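Local coordinates for protein N-acetylglucosamine 2-epimerase (Xylella fastidiosa, PDB 3GT5) that probably catalyses the isomerisation of a sugar or sugar derivative, such as epimerisation at carbon 2, at residues F33-R38 / L51-R56; L260-E265 / V386-W391; A320-R325 / E329-W334. All coordinates share one frame; numbering follows the deposited sequence.

Interaction 1: residues F33-R38 / L51-R56; sequences FFHYFR and LVSSTR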
# COMPACT_ATOMS: atom_id res chain seq x y z
N PHE A 33 8.40 -2.21 16.50
CA PHE A 33 7.51 -3.36 16.46
C PHE A 33 8.26 -4.57 15.94
O PHE A 33 9.22 -4.44 15.16
CB PHE A 33 6.32 -3.06 15.54
CG PHE A 33 5.59 -1.81 15.87
CD1 PHE A 33 4.64 -1.77 16.90
CD2 PHE A 33 5.86 -0.64 15.21
CE1 PHE A 33 3.93 -0.56 17.19
CE2 PHE A 33 5.21 0.55 15.53
CZ PHE A 33 4.24 0.58 16.52
N PHE A 34 7.81 -5.75 16.36
CA PHE A 34 8.25 -7.00 15.75
C PHE A 34 7.57 -7.08 14.36
O PHE A 34 6.42 -6.63 14.18
CB PHE A 34 7.86 -8.21 16.58
CG PHE A 34 8.40 -8.16 17.98
CD1 PHE A 34 9.78 -8.34 18.22
CD2 PHE A 34 7.56 -7.92 19.06
CE1 PHE A 34 10.30 -8.29 19.52
CE2 PHE A 34 8.09 -7.85 20.36
CZ PHE A 34 9.45 -8.05 20.58
N HIS A 35 8.28 -7.65 13.39
CA HIS A 35 7.82 -7.62 11.99
C HIS A 35 7.51 -8.99 11.35
O HIS A 35 7.12 -9.04 10.20
CB HIS A 35 8.85 -6.88 11.13
CG HIS A 35 8.99 -5.43 11.49
ND1 HIS A 35 9.97 -4.63 10.97
CD2 HIS A 35 8.27 -4.65 12.33
CE1 HIS A 35 9.84 -3.40 11.45
NE2 HIS A 35 8.80 -3.38 12.26
N TYR A 36 7.67 -10.10 12.10
CA TYR A 36 7.46 -11.43 11.54
C TYR A 36 6.55 -12.25 12.46
O TYR A 36 6.95 -12.57 13.60
CB TYR A 36 8.81 -12.13 11.36
CG TYR A 36 9.73 -11.55 10.29
CD1 TYR A 36 9.78 -12.09 9.00
CD2 TYR A 36 10.55 -10.48 10.57
CE1 TYR A 36 10.62 -11.58 8.04
CE2 TYR A 36 11.39 -9.95 9.61
CZ TYR A 36 11.43 -10.52 8.35
OH TYR A 36 12.29 -10.01 7.42
N PHE A 37 5.34 -12.53 11.99
CA PHE A 37 4.32 -13.21 12.79
C PHE A 37 3.79 -14.47 12.11
O PHE A 37 3.45 -14.48 10.90
CB PHE A 37 3.09 -12.34 13.04
CG PHE A 37 3.40 -10.99 13.66
CD1 PHE A 37 3.13 -10.75 14.99
CD2 PHE A 37 3.90 -9.94 12.89
CE1 PHE A 37 3.40 -9.52 15.55
CE2 PHE A 37 4.17 -8.70 13.47
CZ PHE A 37 3.93 -8.50 14.79
N ARG A 38 3.68 -15.54 12.90
CA ARG A 38 2.96 -16.72 12.48
C ARG A 38 1.44 -16.56 12.56
O ARG A 38 0.94 -15.58 13.13
CB ARG A 38 3.34 -17.93 13.36
CG ARG A 38 4.79 -18.31 13.30
CD ARG A 38 5.07 -19.63 14.06
NE ARG A 38 6.49 -19.91 14.04
CZ ARG A 38 7.36 -19.56 14.99
NH1 ARG A 38 6.99 -18.90 16.09
NH2 ARG A 38 8.65 -19.87 14.84
N LEU A 51 11.95 -1.33 7.05
CA LEU A 51 11.37 0.01 7.03
C LEU A 51 9.90 -0.01 6.65
O LEU A 51 9.14 0.76 7.21
CB LEU A 51 12.14 0.92 6.06
CG LEU A 51 11.71 2.36 5.96
CD1 LEU A 51 11.88 3.11 7.30
CD2 LEU A 51 12.51 3.02 4.81
N VAL A 52 9.49 -0.86 5.70
CA VAL A 52 8.09 -0.89 5.24
C VAL A 52 7.16 -1.34 6.41
O VAL A 52 6.08 -0.79 6.56
CB VAL A 52 7.91 -1.75 3.91
CG1 VAL A 52 6.39 -1.92 3.51
CG2 VAL A 52 8.67 -1.07 2.72
N SER A 53 7.56 -2.32 7.22
CA SER A 53 6.76 -2.66 8.43
C SER A 53 6.76 -1.56 9.50
O SER A 53 5.69 -1.22 10.09
CB SER A 53 7.15 -4.02 9.01
OG SER A 53 6.60 -5.04 8.22
N SER A 54 7.94 -1.00 9.79
CA SER A 54 8.05 0.06 10.80
C SER A 54 7.09 1.22 10.50
O SER A 54 6.43 1.76 11.39
CB SER A 54 9.49 0.62 10.90
OG SER A 54 10.39 -0.33 11.44
N THR A 55 7.02 1.62 9.24
CA THR A 55 6.11 2.70 8.83
C THR A 55 4.63 2.26 8.75
O THR A 55 3.73 3.00 9.17
CB THR A 55 6.60 3.31 7.52
OG1 THR A 55 6.74 2.28 6.53
CG2 THR A 55 7.92 4.05 7.71
N ARG A 56 4.37 1.08 8.19
CA ARG A 56 2.99 0.62 8.04
C ARG A 56 2.32 0.43 9.39
O ARG A 56 1.13 0.68 9.52
CB ARG A 56 2.92 -0.67 7.20
CG ARG A 56 3.03 -0.37 5.69
CD ARG A 56 3.01 -1.65 4.89
NE ARG A 56 3.16 -1.38 3.46
CZ ARG A 56 3.09 -2.32 2.51
NH1 ARG A 56 2.77 -3.56 2.84
NH2 ARG A 56 3.24 -2.00 1.23
O HOH W 1 9.14 -0.94 13.85
O HOH W 2 5.47 -6.96 9.58
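H35 meets S53 and S54 where a loop of the (alpha/alpha)6 barrel packs on the first turn of helix 51-68. The contact is small and buried. The CB of S53 sits squarely over one face of the imidazole of H35. It makes a CH-pi contact 3.4 Å from the ring centroid, 9° off the normal. The OG of S54 comes to the edge of the same ring, in its plane, 3.1 Å from H35 CE1. H35 thus takes one serine on a face and the next at an edge. Its CG is anti to its own carbonyl carbon (chi1 -64°), which brings the ring across to the helix.

No direct hydrogen bond joins the two segments; two waters do so. The first lies 2.9 Å from H35 NE2 and 2.8 Å from S54 OG, and it also accepts from F33 N. The second lies 2.7 Å from H35 O and 2.6 Å from S53 OG.

The polar ends have further partners. H35 ND1 is hydrogen-bonded to H50 N, S54 OG to H88 NE2 and S53 OG to G373 N. H50 N on ND1 and the water on NE2 should limit the rotation of the imidazole. Strand 36-37, just after H35, pairs antiparallel with strand 43-45. Helix 51-68 follows strand 48-50 and lies against helices 71-88 and 112-127.

Interaction 2: residues L260-E265 / V386-W391; sequences LDRYIE and VLNVVW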
# COMPACT_ATOMS: atom_id res chain seq x y z
N LEU A 260 -8.53 11.12 -5.46
CA LEU A 260 -8.21 12.41 -6.09
C LEU A 260 -9.47 13.14 -6.53
O LEU A 260 -9.56 14.37 -6.38
CB LEU A 260 -7.27 12.24 -7.26
CG LEU A 260 -5.81 12.04 -6.87
CD1 LEU A 260 -5.06 11.32 -7.99
CD2 LEU A 260 -5.13 13.40 -6.55
N ASP A 261 -10.45 12.39 -7.05
CA ASP A 261 -11.69 12.95 -7.59
C ASP A 261 -12.55 13.63 -6.50
O ASP A 261 -13.42 14.49 -6.78
CB ASP A 261 -12.47 11.84 -8.27
CG ASP A 261 -13.84 12.25 -8.77
OD1 ASP A 261 -13.93 12.92 -9.82
OD2 ASP A 261 -14.85 11.86 -8.11
N ARG A 262 -12.36 13.19 -5.28
CA ARG A 262 -12.95 13.80 -4.10
C ARG A 262 -12.41 15.21 -3.81
O ARG A 262 -13.16 16.08 -3.30
CB ARG A 262 -12.72 12.85 -2.92
CG ARG A 262 -13.67 12.92 -1.78
CD ARG A 262 -13.16 12.02 -0.61
NE ARG A 262 -13.36 10.60 -0.92
CZ ARG A 262 -12.69 9.57 -0.42
NH1 ARG A 262 -11.69 9.71 0.43
NH2 ARG A 262 -13.03 8.35 -0.81
N TYR A 263 -11.13 15.45 -4.11
CA TYR A 263 -10.44 16.69 -3.74
C TYR A 263 -10.17 17.61 -4.92
O TYR A 263 -9.86 18.80 -4.73
CB TYR A 263 -9.12 16.36 -3.04
CG TYR A 263 -9.28 15.59 -1.77
CD1 TYR A 263 -10.12 16.02 -0.76
CD2 TYR A 263 -8.58 14.40 -1.57
CE1 TYR A 263 -10.28 15.30 0.39
CE2 TYR A 263 -8.73 13.68 -0.42
CZ TYR A 263 -9.57 14.13 0.54
OH TYR A 263 -9.69 13.39 1.66
N ILE A 264 -10.22 17.07 -6.13
CA ILE A 264 -9.90 17.81 -7.35
C ILE A 264 -11.05 17.68 -8.35
O ILE A 264 -11.52 16.57 -8.65
CB ILE A 264 -8.63 17.22 -8.00
CG1 ILE A 264 -7.42 17.46 -7.08
CG2 ILE A 264 -8.42 17.76 -9.45
CD1 ILE A 264 -6.12 17.03 -7.70
N GLU A 265 -11.52 18.81 -8.88
CA GLU A 265 -12.51 18.76 -9.94
C GLU A 265 -11.87 18.71 -11.34
O GLU A 265 -11.39 19.73 -11.88
CB GLU A 265 -13.45 19.97 -9.78
CG GLU A 265 -14.53 20.07 -10.83
CD GLU A 265 -15.53 21.18 -10.49
OE1 GLU A 265 -15.20 22.06 -9.64
OE2 GLU A 265 -16.65 21.13 -11.06
N VAL A 386 -13.39 2.31 2.78
CA VAL A 386 -14.81 2.07 2.51
C VAL A 386 -15.65 2.82 3.53
O VAL A 386 -16.73 3.33 3.16
CB VAL A 386 -15.19 0.60 2.49
CG1 VAL A 386 -16.70 0.43 2.14
CG2 VAL A 386 -14.30 -0.15 1.48
N LEU A 387 -15.14 2.97 4.75
CA LEU A 387 -15.84 3.75 5.78
C LEU A 387 -16.03 5.23 5.38
O LEU A 387 -16.94 5.88 5.89
CB LEU A 387 -15.18 3.67 7.15
CG LEU A 387 -15.45 2.31 7.83
CD1 LEU A 387 -14.50 2.06 8.99
CD2 LEU A 387 -16.98 2.12 8.21
N ASN A 388 -15.20 5.75 4.49
CA ASN A 388 -15.40 7.10 3.96
C ASN A 388 -16.60 7.28 3.03
O ASN A 388 -16.98 8.43 2.75
CB ASN A 388 -14.15 7.57 3.20
CG ASN A 388 -12.99 7.89 4.10
OD1 ASN A 388 -13.17 8.23 5.27
ND2 ASN A 388 -11.76 7.77 3.57
N VAL A 389 -17.21 6.21 2.53
CA VAL A 389 -18.33 6.33 1.60
C VAL A 389 -19.59 5.65 2.09
O VAL A 389 -20.55 5.59 1.35
CB VAL A 389 -17.99 5.80 0.17
CG1 VAL A 389 -16.79 6.56 -0.42
CG2 VAL A 389 -17.72 4.27 0.17
N VAL A 390 -19.61 5.10 3.29
CA VAL A 390 -20.83 4.51 3.83
C VAL A 390 -21.23 5.22 5.13
O VAL A 390 -20.45 6.00 5.69
CB VAL A 390 -20.71 2.96 4.05
CG1 VAL A 390 -20.33 2.30 2.74
CG2 VAL A 390 -19.75 2.64 5.16
N TRP A 391 -22.47 5.01 5.57
CA TRP A 391 -22.97 5.63 6.77
C TRP A 391 -22.29 4.96 7.94
O TRP A 391 -22.27 3.73 7.99
CB TRP A 391 -24.48 5.41 6.92
CG TRP A 391 -24.98 5.69 8.29
CD1 TRP A 391 -25.30 4.77 9.26
CD2 TRP A 391 -25.23 6.98 8.85
NE1 TRP A 391 -25.74 5.41 10.39
CE2 TRP A 391 -25.70 6.77 10.17
CE3 TRP A 391 -25.10 8.29 8.38
CZ2 TRP A 391 -26.03 7.84 11.03
CZ3 TRP A 391 -25.43 9.35 9.23
CH2 TRP A 391 -25.90 9.11 10.54
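R262 reaches from near the end of helix 247-263 to N388 and V389, near the end of helix 377-387. The contact joins the end regions of two helices of the (alpha/alpha)6 barrel, at the protein surface. The backbones stay well apart, with the CA atoms of R262 and N388 10.8 Å from each other, and the long arginine spans the gap. Its CG lies roughly anti to the backbone N (chi1 -154°). The chain then runs extended through chi2 and bends at chi3 (-75°), which turns the guanidinium toward N388 and V389.

The side chains of R262 and N388 cross at about a right angle. The amide plane stands 75° from the guanidinium plane, and CB of N388 lies over one guanidinium face. NH1 of R262 comes within 3.7 Å of ND2 of N388. Both are donor groups, and they do not bond to each other. Both side chains reach OE2 of E385, which takes a salt bridge from R262 NH2 and a hydrogen bond from N388 ND2. This probably explains why two donors lie so close. The negative charge of E385 probably offsets the crowding of donors.

V389 adds a looser van der Waals touch. Its CG1 is 4.2 Å from R262 NH2, approaching the guanidinium obliquely. V389 also rests on L321 of helix 309-326.

Backbone bonds shape the two ends. V389 N binds V386 O at 3.0 Å. L260 O accepts twice, from Y263 N and from I264 N, the latter at 2.8 Å.

Interaction 3: residues A320-R325 / E329-W334; sequences ALLATR and ERYWQW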
# COMPACT_ATOMS: atom_id res chain seq x y z
N ALA A 320 -15.91 -0.24 -4.13
CA ALA A 320 -16.80 0.59 -3.31
C ALA A 320 -16.77 2.07 -3.77
O ALA A 320 -17.84 2.72 -3.91
CB ALA A 320 -16.44 0.42 -1.77
N LEU A 321 -15.56 2.62 -3.97
CA LEU A 321 -15.44 3.99 -4.46
C LEU A 321 -16.08 4.19 -5.87
O LEU A 321 -16.77 5.18 -6.09
CB LEU A 321 -13.99 4.50 -4.40
CG LEU A 321 -13.33 4.63 -3.01
CD1 LEU A 321 -12.02 5.41 -3.06
CD2 LEU A 321 -14.23 5.28 -2.06
N LEU A 322 -15.88 3.23 -6.78
CA LEU A 322 -16.42 3.28 -8.13
C LEU A 322 -17.93 3.19 -8.09
O LEU A 322 -18.59 3.94 -8.79
CB LEU A 322 -15.87 2.15 -8.98
CG LEU A 322 -14.42 2.42 -9.41
CD1 LEU A 322 -13.66 1.13 -9.76
CD2 LEU A 322 -14.47 3.39 -10.59
N ALA A 323 -18.45 2.29 -7.26
CA ALA A 323 -19.91 2.15 -7.06
C ALA A 323 -20.56 3.44 -6.57
O ALA A 323 -21.62 3.84 -7.11
CB ALA A 323 -20.23 0.97 -6.09
N THR A 324 -19.95 4.10 -5.60
CA THR A 324 -20.55 5.28 -4.98
C THR A 324 -20.50 6.48 -5.92
O THR A 324 -21.48 7.21 -6.04
CB THR A 324 -19.85 5.63 -3.66
OG1 THR A 324 -19.88 4.48 -2.80
CG2 THR A 324 -20.60 6.79 -2.97
N ARG A 325 -19.39 6.64 -6.63
CA ARG A 325 -19.25 7.72 -7.59
C ARG A 325 -20.10 7.53 -8.86
O ARG A 325 -20.74 8.48 -9.34
CB ARG A 325 -17.78 7.87 -7.98
CG ARG A 325 -17.45 9.03 -8.90
CD ARG A 325 -18.00 10.36 -8.38
NE ARG A 325 -17.31 11.51 -8.97
CZ ARG A 325 -17.52 12.01 -10.18
NH1 ARG A 325 -18.43 11.48 -11.01
NH2 ARG A 325 -16.81 13.07 -10.58
N GLU A 329 -24.32 -0.40 -10.22
CA GLU A 329 -24.50 -1.45 -9.23
C GLU A 329 -23.59 -2.65 -9.50
O GLU A 329 -23.34 -3.45 -8.58
CB GLU A 329 -25.99 -1.89 -9.19
CG GLU A 329 -26.36 -2.95 -8.14
CD GLU A 329 -26.21 -2.48 -6.69
OE1 GLU A 329 -26.21 -3.36 -5.79
OE2 GLU A 329 -26.12 -1.24 -6.44
N ARG A 330 -23.09 -2.78 -10.73
CA ARG A 330 -22.17 -3.85 -11.03
C ARG A 330 -20.90 -3.71 -10.15
O ARG A 330 -20.27 -4.72 -9.82
CB ARG A 330 -21.80 -3.89 -12.53
CG ARG A 330 -22.98 -4.40 -13.44
CD ARG A 330 -22.73 -4.23 -14.96
NE ARG A 330 -22.37 -2.86 -15.35
CZ ARG A 330 -21.91 -2.51 -16.55
NH1 ARG A 330 -21.75 -3.40 -17.53
NH2 ARG A 330 -21.60 -1.23 -16.80
N TYR A 331 -20.54 -2.47 -9.78
CA TYR A 331 -19.40 -2.27 -8.87
C TYR A 331 -19.69 -2.75 -7.44
O TYR A 331 -18.80 -3.26 -6.78
CB TYR A 331 -18.89 -0.83 -8.89
CG TYR A 331 -18.23 -0.45 -10.18
CD1 TYR A 331 -17.13 -1.15 -10.67
CD2 TYR A 331 -18.71 0.64 -10.94
CE1 TYR A 331 -16.54 -0.80 -11.87
CE2 TYR A 331 -18.11 0.99 -12.17
CZ TYR A 331 -17.04 0.27 -12.62
OH TYR A 331 -16.45 0.61 -13.82
N TRP A 332 -20.92 -2.64 -6.96
CA TRP A 332 -21.24 -3.23 -5.66
C TRP A 332 -21.26 -4.75 -5.72
O TRP A 332 -20.92 -5.40 -4.74
CB TRP A 332 -22.56 -2.69 -5.10
CG TRP A 332 -22.48 -1.31 -4.45
CD1 TRP A 332 -23.23 -0.21 -4.78
CD2 TRP A 332 -21.67 -0.93 -3.34
NE1 TRP A 332 -22.91 0.83 -3.96
CE2 TRP A 332 -21.96 0.42 -3.05
CE3 TRP A 332 -20.71 -1.59 -2.55
CZ2 TRP A 332 -21.30 1.14 -2.07
CZ3 TRP A 332 -20.09 -0.89 -1.52
CH2 TRP A 332 -20.38 0.47 -1.30
N GLN A 333 -21.70 -5.32 -6.86
CA GLN A 333 -21.61 -6.76 -7.06
C GLN A 333 -20.16 -7.22 -7.01
O GLN A 333 -19.86 -8.28 -6.42
CB GLN A 333 -22.33 -7.19 -8.34
CG GLN A 333 -23.83 -7.06 -8.13
CD GLN A 333 -24.63 -6.96 -9.38
OE1 GLN A 333 -24.12 -7.08 -10.51
NE2 GLN A 333 -25.93 -6.74 -9.20
N TRP A 334 -19.24 -6.44 -7.58
CA TRP A 334 -17.81 -6.79 -7.46
C TRP A 334 -17.34 -6.76 -6.01
O TRP A 334 -16.67 -7.66 -5.55
CB TRP A 334 -16.92 -5.90 -8.32
CG TRP A 334 -16.77 -6.46 -9.71
CD1 TRP A 334 -17.29 -5.96 -10.86
CD2 TRP A 334 -16.04 -7.64 -10.07
NE1 TRP A 334 -16.94 -6.76 -11.91
CE2 TRP A 334 -16.15 -7.78 -11.47
CE3 TRP A 334 -15.27 -8.56 -9.36
CZ2 TRP A 334 -15.56 -8.83 -12.16
CZ3 TRP A 334 -14.68 -9.60 -10.04
CH2 TRP A 334 -14.84 -9.72 -11.44
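Y331 and W332 pack on A323 and its neighbours in a helical hairpin of the (alpha/alpha)6 barrel of this family. Segments 320-325 and 329-334 run nearly antiparallel, at 158°, with axes 7.7 Å apart.

Y331 comes first. Its CB abuts A323, 3.6 Å from A323 CB, where the two backbones lie nearest. Its CG is anti to its carbonyl carbon (chi1 -69°), which lays the ring against L322. CB of L322 stands over the ring centre, 3.7 Å from the centroid, in a CH-pi contact. The hydroxyl of Y331 is hydrogen-bonded beyond the hairpin, to D278 and R274.

W332 follows and lays its indole over the small residues of the other helix. CB of A323 makes a CH-pi contact 3.3 Å from the centroid of the five-membered ring, almost on the normal. Farther along the indole, CZ3 lies 3.9 Å from A320 CB, and CZ2 lies 3.7 Å from T324 OG1. That hydroxyl donates to A320 O at 2.9 Å.

A323 CB thus packs between CB of Y331 and the indole of W332. Around the hairpin, helix 269-284 meets L322 and Y331, helix 247-263 meets L321, and helix 377-387 touches A320.

How the interactions relate
Interactions 2 and 3 are neighbours, with centres 13 Å apart on the same side of the chain's centre. A salt bridge joins them, D261 OD2 to R325 NE at 2.6 Å. L321 of interaction 3 also packs on interaction 2, its CD2 3.5 Å from R262 NH2. In sequence, the hairpin of interaction 3 falls between the two segments of interaction 2, so the segment V386-W391 brings the chain's end back onto helix 309-326. Interaction 1 lies across the chain's centre, about 29 Å from interaction 2 and 32 Å from interaction 3, centre to centre. It touches neither. In relatives the active site lies at the middle of the helical barrel, and probably does so here.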